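PDB 5VM2: alcohol dehydrogenase from Escherichia coli, which is an oxidoreductase of unknown specificity, probably acting on an alcohol group with NAD or NADP as acceptor, and is involved in membrane biogenesis. Local coordinates for residues A[105-110]-A[292-297]; A[157-162]-A[288-293]. One frame throughout, in Å; residues are numbered along the deposited sequence.

Interaction 1: residues A[105-110]-A[292-297]; sequences KYNICP and RYANRY. With ZN (zinc ion), chain D.
One face of the Tyr-106 ring carries the methyl group of Ala-294, while the edge of the same ring, close to its plane, meets the amide oxygen of Asn-295. The ring belongs to the loop that closes the structural zinc lobe of a zinc-containing alcohol dehydrogenase, a Cys4 site in which Cys-109 joins Cys-95, Cys-98 and Cys-101; the partner is the loop leading from strand 286-290 of the Rossmann sheet to helix 297-305. Ala-294 CB stands 4.1 Å from the Tyr-106 ring centroid and 18° off the ring normal, a CH-pi contact displaced toward the rim. At the edge, Tyr-106 CE2 lies 3.0 Å from Asn-295 OD1, with the ring and amide planes 72° apart. The first torsion sets Tyr-106 CG between the backbone N and the carbonyl carbon, and from there the ring extends until its hydroxyl reaches the other loop. Asn-295 N donates to Tyr-106 OH over 2.9 Å at an almost straight 179°. The hydroxyl is also hydrogen-bonded to Glu-90, and a water that binds Tyr-297 N donates to it weakly, so several partners fix the position of the ring end. Next along the loop, the buried Asn-107 points its CB into the backbone opposite, 3.1 Å from Tyr-293 O, and its OD1 packs against Ala-294 CB; its ND2 is hydrogen-bonded to Phe-291 O. A second water links the two segments beyond this point: it donates to Asn-107 O and accepts from Arg-292 NH1, lying at the edge of the guanidinium and in its plane. At the far end of segment 105-110, Cys-109 SG binds the zinc ion at 2.3 Å.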
ATOM      1  N   LYS A 105     -18.606   0.073   0.562  1.00 32.21           N
ATOM      2  CA  LYS A 105     -17.441  -0.515   1.213  1.00 32.16           C
ATOM      3  C   LYS A 105     -16.932  -1.724   0.434  1.00 30.76           C
ATOM      4  O   LYS A 105     -16.619  -2.764   1.015  1.00 30.11           O
ATOM      5  CB  LYS A 105     -17.762  -0.924   2.651  1.00 34.84           C
ATOM      6  CG  LYS A 105     -18.017   0.215   3.638  1.00 37.85           C
ATOM      7  CD  LYS A 105     -18.347  -0.369   5.018  1.00 39.15           C
ATOM      8  CE  LYS A 105     -18.663   0.702   6.063  1.00 41.76           C
ATOM      9  NZ  LYS A 105     -19.150   0.081   7.340  1.00 43.49           N
ATOM     10  N   TYR A 106     -16.830  -1.606  -0.894  1.00 29.09           N
ATOM     11  CA  TYR A 106     -16.418  -2.757  -1.693  1.00 28.48           C
ATOM     12  C   TYR A 106     -15.067  -3.315  -1.261  1.00 27.85           C
ATOM     13  O   TYR A 106     -14.777  -4.483  -1.539  1.00 28.07           O
ATOM     14  CB  TYR A 106     -16.402  -2.402  -3.189  1.00 29.62           C
ATOM     15  CG  TYR A 106     -15.316  -1.439  -3.662  1.00 29.72           C
ATOM     16  CD1 TYR A 106     -14.003  -1.865  -3.843  1.00 30.33           C
ATOM     17  CD2 TYR A 106     -15.620  -0.118  -3.980  1.00 31.04           C
ATOM     18  CE1 TYR A 106     -13.016  -0.994  -4.296  1.00 29.89           C
ATOM     19  CE2 TYR A 106     -14.631   0.762  -4.438  1.00 28.64           C
ATOM     20  CZ  TYR A 106     -13.333   0.314  -4.593  1.00 29.36           C
ATOM     21  OH  TYR A 106     -12.337   1.167  -5.044  1.00 28.30           O
ATOM     22  N   ASN A 107     -14.242  -2.521  -0.568  1.00 26.49           N
ATOM     23  CA  ASN A 107     -12.931  -3.010  -0.154  1.00 27.51           C
ATOM     24  C   ASN A 107     -13.039  -4.182   0.810  1.00 30.57           C
ATOM     25  O   ASN A 107     -12.138  -5.029   0.855  1.00 29.99           O
ATOM     26  CB  ASN A 107     -12.105  -1.884   0.472  1.00 26.92           C
ATOM     27  CG  ASN A 107     -12.809  -1.205   1.633  1.00 27.60           C
ATOM     28  OD1 ASN A 107     -13.995  -0.887   1.557  1.00 29.82           O
ATOM     29  ND2 ASN A 107     -12.065  -0.951   2.708  1.00 27.70           N
ATOM     30  N   ILE A 108     -14.118  -4.255   1.590  1.00 29.04           N
ATOM     31  CA  ILE A 108     -14.307  -5.366   2.514  1.00 30.76           C
ATOM     32  C   ILE A 108     -15.221  -6.438   1.925  1.00 31.91           C
ATOM     33  O   ILE A 108     -15.720  -7.292   2.661  1.00 33.83           O
ATOM     34  CB  ILE A 108     -14.820  -4.883   3.885  1.00 32.41           C
ATOM     35  CG1 ILE A 108     -16.267  -4.397   3.802  1.00 32.41           C
ATOM     36  CG2 ILE A 108     -13.921  -3.775   4.437  1.00 31.94           C
ATOM     37  CD1 ILE A 108     -16.793  -3.830   5.117  1.00 33.06           C
ATOM     38  N   CYS A 109     -15.443  -6.411   0.611  1.00 31.69           N
ATOM     39  CA  CYS A 109     -16.243  -7.425  -0.061  1.00 34.55           C
ATOM     40  C   CYS A 109     -15.683  -8.815   0.232  1.00 36.38           C
ATOM     41  O   CYS A 109     -14.475  -9.042   0.058  1.00 35.86           O
ATOM     42  CB  CYS A 109     -16.257  -7.174  -1.571  1.00 33.37           C
ATOM     43  SG  CYS A 109     -16.992  -8.498  -2.584  1.00 33.98           S
ATOM     44  N   PRO A 110     -16.514  -9.764   0.672  1.00 39.31           N
ATOM     45  CA  PRO A 110     -16.002 -11.108   0.984  1.00 39.48           C
ATOM     46  C   PRO A 110     -15.550 -11.892  -0.235  1.00 39.90           C
ATOM     47  O   PRO A 110     -14.862 -12.907  -0.071  1.00 42.42           O
ATOM     48  CB  PRO A 110     -17.193 -11.786   1.667  1.00 41.94           C
ATOM     49  CG  PRO A 110     -18.386 -11.093   1.099  1.00 43.47           C
ATOM     50  CD  PRO A 110     -17.968  -9.661   0.877  1.00 41.51           C
ATOM     51  N   ARG A 292      -6.958  -1.698   2.979  1.00 27.55           N
ATOM     52  CA  ARG A 292      -6.732  -1.330   1.583  1.00 26.66           C
ATOM     53  C   ARG A 292      -7.358   0.024   1.253  1.00 25.16           C
ATOM     54  O   ARG A 292      -6.952   1.048   1.808  1.00 27.01           O
ATOM     55  CB  ARG A 292      -7.268  -2.424   0.650  1.00 28.41           C
ATOM     56  CG  ARG A 292      -6.509  -3.749   0.778  1.00 31.49           C
ATOM     57  CD  ARG A 292      -7.146  -4.856  -0.047  1.00 33.41           C
ATOM     58  NE  ARG A 292      -6.446  -6.129   0.102  1.00 33.87           N
ATOM     59  CZ  ARG A 292      -7.015  -7.316  -0.081  1.00 34.95           C
ATOM     60  NH1 ARG A 292      -8.295  -7.393  -0.418  1.00 35.73           N
ATOM     61  NH2 ARG A 292      -6.306  -8.427   0.075  1.00 36.87           N
ATOM     62  N   TYR A 293      -8.334   0.050   0.351  1.00 25.03           N
ATOM     63  CA  TYR A 293      -8.847   1.320  -0.151  1.00 26.44           C
ATOM     64  C   TYR A 293     -10.174   1.068  -0.845  1.00 28.48           C
ATOM     65  O   TYR A 293     -10.420  -0.026  -1.358  1.00 31.43           O
ATOM     66  CB  TYR A 293      -7.860   1.969  -1.135  1.00 26.29           C
ATOM     67  CG  TYR A 293      -7.060   0.912  -1.840  1.00 28.40           C
ATOM     68  CD1 TYR A 293      -7.636   0.140  -2.841  1.00 29.18           C
ATOM     69  CD2 TYR A 293      -5.756   0.629  -1.460  1.00 29.73           C
ATOM     70  CE1 TYR A 293      -6.927  -0.857  -3.464  1.00 30.41           C
ATOM     71  CE2 TYR A 293      -5.041  -0.368  -2.076  1.00 31.93           C
ATOM     72  CZ  TYR A 293      -5.633  -1.107  -3.077  1.00 30.95           C
ATOM     73  OH  TYR A 293      -4.927  -2.108  -3.692  1.00 31.91           O
ATOM     74  N   ALA A 294     -11.014   2.097  -0.858  1.00 26.92           N
ATOM     75  CA  ALA A 294     -12.227   2.105  -1.661  1.00 28.78           C
ATOM     76  C   ALA A 294     -12.403   3.501  -2.229  1.00 29.39           C
ATOM     77  O   ALA A 294     -12.387   4.477  -1.473  1.00 30.73           O
ATOM     78  CB  ALA A 294     -13.457   1.709  -0.834  1.00 29.25           C
ATOM     79  N   ASN A 295     -12.553   3.587  -3.554  1.00 28.47           N
ATOM     80  CA  ASN A 295     -12.818   4.833  -4.281  1.00 32.71           C
ATOM     81  C   ASN A 295     -11.746   5.899  -4.035  1.00 32.22           C
ATOM     82  O   ASN A 295     -12.041   7.098  -4.052  1.00 33.46           O
ATOM     83  CB  ASN A 295     -14.204   5.393  -3.934  1.00 34.52           C
ATOM     84  CG  ASN A 295     -15.290   4.329  -3.961  1.00 39.00           C
ATOM     85  OD1 ASN A 295     -15.449   3.618  -4.950  1.00 42.37           O
ATOM     86  ND2 ASN A 295     -16.037   4.214  -2.868  1.00 38.32           N
ATOM     87  N   ARG A 296     -10.486   5.478  -3.877  1.00 30.03           N
ATOM     88  CA  ARG A 296      -9.393   6.402  -3.589  1.00 28.57           C
ATOM     89  C   ARG A 296      -8.440   6.628  -4.753  1.00 31.43           C
ATOM     90  O   ARG A 296      -7.594   7.526  -4.663  1.00 34.39           O
ATOM     91  CB  ARG A 296      -8.571   5.916  -2.386  1.00 25.80           C
ATOM     92  CG  ARG A 296      -9.385   5.460  -1.196  1.00 27.10           C
ATOM     93  CD  ARG A 296     -10.294   6.568  -0.657  1.00 31.25           C
ATOM     94  NE  ARG A 296     -10.870   6.177   0.629  1.00 33.55           N
ATOM     95  CZ  ARG A 296     -11.708   6.924   1.339  1.00 35.32           C
ATOM     96  NH1 ARG A 296     -12.089   8.116   0.892  1.00 37.08           N
ATOM     97  NH2 ARG A 296     -12.170   6.477   2.500  1.00 35.00           N
ATOM     98  N   TYR A 297      -8.508   5.819  -5.810  1.00 30.19           N
ATOM     99  CA  TYR A 297      -7.508   5.934  -6.868  1.00 30.15           C
ATOM    100  C   TYR A 297      -7.550   7.292  -7.552  1.00 28.25           C
ATOM    101  O   TYR A 297      -6.486   7.917  -7.689  1.00 27.36           O
ATOM    102  CB  TYR A 297      -7.657   4.778  -7.868  1.00 32.09           C
ATOM    103  CG  TYR A 297      -6.599   3.704  -7.686  1.00 33.09           C
ATOM    104  CD1 TYR A 297      -6.408   3.102  -6.449  1.00 31.98           C
ATOM    105  CD2 TYR A 297      -5.788   3.303  -8.742  1.00 34.39           C
ATOM    106  CE1 TYR A 297      -5.441   2.126  -6.260  1.00 33.06           C
ATOM    107  CE2 TYR A 297      -4.814   2.320  -8.566  1.00 35.19           C
ATOM    108  CZ  TYR A 297      -4.647   1.737  -7.320  1.00 35.26           C
ATOM    109  OH  TYR A 297      -3.689   0.765  -7.131  1.00 35.86           O
TER
HETATM  110 ZN    ZN D 402     -19.091  -7.628  -2.920  1.00 34.53          ZN
HETATM  111  O   HOH W   1     -10.616   3.766  -6.605  1.00 31.24           O
HETATM  112  O   HOH W   2     -10.289  -5.297  -1.095  1.00 35.45           O

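Interaction 2: residues A[157-162]-A[288-293]; sequences GMHAAM and QTVFRY
His-159 projects from helix 145-163 against the turn that follows strand 286-290, and its ring provides most of the first shell. Tyr-293 CA sits over one face, 3.8 Å from the centroid of the His-159 ring and 19° off the normal, which meets the geometry of a CH-pi contact. Arg-292 O approaches obliquely on that same side, 3.4 Å from His-159 CD2; Val-290 CG1 comes obliquely from the opposite side, 3.5 Å from His-159 CD2. With CG anti to the backbone N (chi1 -177°), the imidazole is carried off the helix and alongside Val-290, the two side chains running past each other in opposite directions. One residue further on, Ala-160 CB meets the same valine methyl, 4.0 Å from Val-290 CG1. The second shell holds these groups in place. Val-290 ends the strand that is outermost, within this chain, in the parallel Rossmann sheet; backbone hydrogen bonds tie it to Ile-266 of strand 262-267, on which Ala-160 also packs through Val-267. The ring's ND1 is hydrogen-bonded to Arg-296 NE, and Tyr-293 OH to Glu-152, a magnesium ligand on the same helix. Since no hydrogen bond joins the two segments directly, their cohesion comes from van der Waals and CH-pi packing, including the imidazole against a backbone carbonyl, and the arginine beside ND1 would be expected to disfavour a proton on that nitrogen.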
ATOM      1  N   GLY A 157      -2.603   4.899   2.256  1.00 26.97           N
ATOM      2  CA  GLY A 157      -2.514   6.005   3.195  1.00 25.47           C
ATOM      3  C   GLY A 157      -3.625   7.017   2.996  1.00 26.22           C
ATOM      4  O   GLY A 157      -4.124   7.603   3.960  1.00 26.90           O
ATOM      5  N   MET A 158      -4.031   7.233   1.744  1.00 25.06           N
ATOM      6  CA  MET A 158      -5.126   8.159   1.473  1.00 26.71           C
ATOM      7  C   MET A 158      -6.426   7.675   2.105  1.00 26.43           C
ATOM      8  O   MET A 158      -7.171   8.465   2.694  1.00 26.00           O
ATOM      9  CB  MET A 158      -5.297   8.343  -0.034  1.00 30.10           C
ATOM     10  CG  MET A 158      -6.240   9.482  -0.420  1.00 34.36           C
ATOM     11  SD  MET A 158      -5.595  11.129  -0.029  1.00 40.82           S
ATOM     12  CE  MET A 158      -3.904  10.952  -0.563  1.00 41.45           C
ATOM     13  N   HIS A 159      -6.703   6.373   1.998  1.00 24.53           N
ATOM     14  CA  HIS A 159      -7.912   5.802   2.579  1.00 24.09           C
ATOM     15  C   HIS A 159      -7.905   5.930   4.099  1.00 24.06           C
ATOM     16  O   HIS A 159      -8.934   6.238   4.711  1.00 23.65           O
ATOM     17  CB  HIS A 159      -8.025   4.337   2.138  1.00 26.04           C
ATOM     18  CG  HIS A 159      -9.269   3.645   2.598  1.00 25.16           C
ATOM     19  ND1 HIS A 159     -10.521   3.963   2.119  1.00 28.00           N
ATOM     20  CD2 HIS A 159      -9.447   2.627   3.474  1.00 27.14           C
ATOM     21  CE1 HIS A 159     -11.420   3.186   2.697  1.00 28.30           C
ATOM     22  NE2 HIS A 159     -10.793   2.365   3.524  1.00 26.03           N
ATOM     23  N   ALA A 160      -6.744   5.717   4.726  1.00 24.92           N
ATOM     24  CA  ALA A 160      -6.644   5.871   6.175  1.00 26.43           C
ATOM     25  C   ALA A 160      -6.961   7.301   6.598  1.00 27.43           C
ATOM     26  O   ALA A 160      -7.783   7.530   7.497  1.00 28.37           O
ATOM     27  CB  ALA A 160      -5.246   5.465   6.646  1.00 25.95           C
ATOM     28  N   ALA A 161      -6.327   8.281   5.949  1.00 23.76           N
ATOM     29  CA  ALA A 161      -6.558   9.676   6.314  1.00 25.02           C
ATOM     30  C   ALA A 161      -8.008  10.079   6.082  1.00 28.51           C
ATOM     31  O   ALA A 161      -8.591  10.821   6.885  1.00 29.57           O
ATOM     32  CB  ALA A 161      -5.617  10.593   5.526  1.00 22.71           C
ATOM     33  N   MET A 162      -8.605   9.608   4.986  1.00 30.04           N
ATOM     34  CA  MET A 162      -9.996   9.946   4.694  1.00 31.88           C
ATOM     35  C   MET A 162     -10.932   9.295   5.703  1.00 30.57           C
ATOM     36  O   MET A 162     -11.858   9.938   6.208  1.00 28.88           O
ATOM     37  CB  MET A 162     -10.358   9.514   3.273  1.00 34.58           C
ATOM     38  CG  MET A 162      -9.640  10.285   2.184  1.00 37.66           C
ATOM     39  SD  MET A 162     -10.584  11.728   1.704  1.00 44.10           S
ATOM     40  CE  MET A 162      -9.909  12.038   0.077  1.00 44.74           C
ATOM     41  N   GLN A 288     -10.173   1.979  14.926  1.00 28.14           N
ATOM     42  CA  GLN A 288     -10.698   1.434  13.681  1.00 29.67           C
ATOM     43  C   GLN A 288      -9.568   0.849  12.854  1.00 27.18           C
ATOM     44  O   GLN A 288      -8.539   1.502  12.656  1.00 26.89           O
ATOM     45  CB  GLN A 288     -11.446   2.492  12.861  1.00 31.04           C
ATOM     46  CG  GLN A 288     -12.183   1.865  11.661  1.00 35.15           C
ATOM     47  CD  GLN A 288     -13.081   2.842  10.935  1.00 36.18           C
ATOM     48  OE1 GLN A 288     -12.946   4.056  11.090  1.00 38.69           O
ATOM     49  NE2 GLN A 288     -14.007   2.318  10.137  1.00 35.38           N
ATOM     50  N   THR A 289      -9.760  -0.379  12.381  1.00 28.86           N
ATOM     51  CA  THR A 289      -8.839  -0.961  11.420  1.00 27.43           C
ATOM     52  C   THR A 289      -9.121  -0.387  10.040  1.00 29.06           C
ATOM     53  O   THR A 289     -10.245   0.021   9.729  1.00 30.13           O
ATOM     54  CB  THR A 289      -8.946  -2.490  11.394  1.00 27.28           C
ATOM     55  OG1 THR A 289     -10.307  -2.891  11.171  1.00 26.44           O
ATOM     56  CG2 THR A 289      -8.454  -3.085  12.705  1.00 26.61           C
ATOM     57  N   VAL A 290      -8.079  -0.320   9.221  1.00 29.18           N
ATOM     58  CA  VAL A 290      -8.162   0.260   7.887  1.00 31.60           C
ATOM     59  C   VAL A 290      -7.671  -0.787   6.901  1.00 30.83           C
ATOM     60  O   VAL A 290      -6.570  -1.324   7.063  1.00 31.19           O
ATOM     61  CB  VAL A 290      -7.332   1.553   7.768  1.00 31.46           C
ATOM     62  CG1 VAL A 290      -7.567   2.213   6.423  1.00 32.37           C
ATOM     63  CG2 VAL A 290      -7.686   2.510   8.888  1.00 32.29           C
ATOM     64  N   PHE A 291      -8.477  -1.072   5.884  1.00 30.37           N
ATOM     65  CA  PHE A 291      -8.233  -2.197   4.985  1.00 30.66           C
ATOM     66  C   PHE A 291      -8.169  -1.716   3.540  1.00 31.36           C
ATOM     67  O   PHE A 291      -9.202  -1.394   2.941  1.00 34.03           O
ATOM     68  CB  PHE A 291      -9.317  -3.254   5.158  1.00 27.74           C
ATOM     69  CG  PHE A 291      -8.998  -4.555   4.492  1.00 31.83           C
ATOM     70  CD1 PHE A 291      -9.633  -4.922   3.312  1.00 32.05           C
ATOM     71  CD2 PHE A 291      -8.060  -5.417   5.045  1.00 32.33           C
ATOM     72  CE1 PHE A 291      -9.342  -6.127   2.695  1.00 35.94           C
ATOM     73  CE2 PHE A 291      -7.765  -6.627   4.435  1.00 34.10           C
ATOM     74  CZ  PHE A 291      -8.403  -6.982   3.258  1.00 36.63           C
ATOM     75  N   ARG A 292      -6.958  -1.698   2.979  1.00 27.55           N
ATOM     76  CA  ARG A 292      -6.732  -1.330   1.583  1.00 26.66           C
ATOM     77  C   ARG A 292      -7.358   0.024   1.253  1.00 25.16           C
ATOM     78  O   ARG A 292      -6.952   1.048   1.808  1.00 27.01           O
ATOM     79  CB  ARG A 292      -7.268  -2.424   0.650  1.00 28.41           C
ATOM     80  CG  ARG A 292      -6.509  -3.749   0.778  1.00 31.49           C
ATOM     81  CD  ARG A 292      -7.146  -4.856  -0.047  1.00 33.41           C
ATOM     82  NE  ARG A 292      -6.446  -6.129   0.102  1.00 33.87           N
ATOM     83  CZ  ARG A 292      -7.015  -7.316  -0.081  1.00 34.95           C
ATOM     84  NH1 ARG A 292      -8.295  -7.393  -0.418  1.00 35.73           N
ATOM     85  NH2 ARG A 292      -6.306  -8.427   0.075  1.00 36.87           N
ATOM     86  N   TYR A 293      -8.334   0.050   0.351  1.00 25.03           N
ATOM     87  CA  TYR A 293      -8.847   1.320  -0.151  1.00 26.44           C
ATOM     88  C   TYR A 293     -10.174   1.068  -0.845  1.00 28.48           C
ATOM     89  O   TYR A 293     -10.420  -0.026  -1.358  1.00 31.43           O
ATOM     90  CB  TYR A 293      -7.860   1.969  -1.135  1.00 26.29           C
ATOM     91  CG  TYR A 293      -7.060   0.912  -1.840  1.00 28.40           C
ATOM     92  CD1 TYR A 293      -7.636   0.140  -2.841  1.00 29.18           C
ATOM     93  CD2 TYR A 293      -5.756   0.629  -1.460  1.00 29.73           C
ATOM     94  CE1 TYR A 293      -6.927  -0.857  -3.464  1.00 30.41           C
ATOM     95  CE2 TYR A 293      -5.041  -0.368  -2.076  1.00 31.93           C
ATOM     96  CZ  TYR A 293      -5.633  -1.107  -3.077  1.00 30.95           C
ATOM     97  OH  TYR A 293      -4.927  -2.108  -3.692  1.00 31.91           O
TER

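How the interactions relate
Both contacts are largely buried and converge on the chain following strand 286-290, sharing Arg-292 and Tyr-293. The centre of interaction 2 is about 10 Å from the centre of the chain, that of interaction 1 about 13 Å. Interaction 2 packs a helix on the edge of the Rossmann sheet without a direct hydrogen bond, whereas interaction 1, with exposed Asn-295 at its border, attaches the zinc lobe through a hydrogen bond and bridging waters. The centres of the two contacts are about 9 Å apart, and side-chain hydrogen bonds run between them, so the polar groups of each are partly satisfied by the other. The linker thus joins zinc lobe, helix 145-163 and sheet.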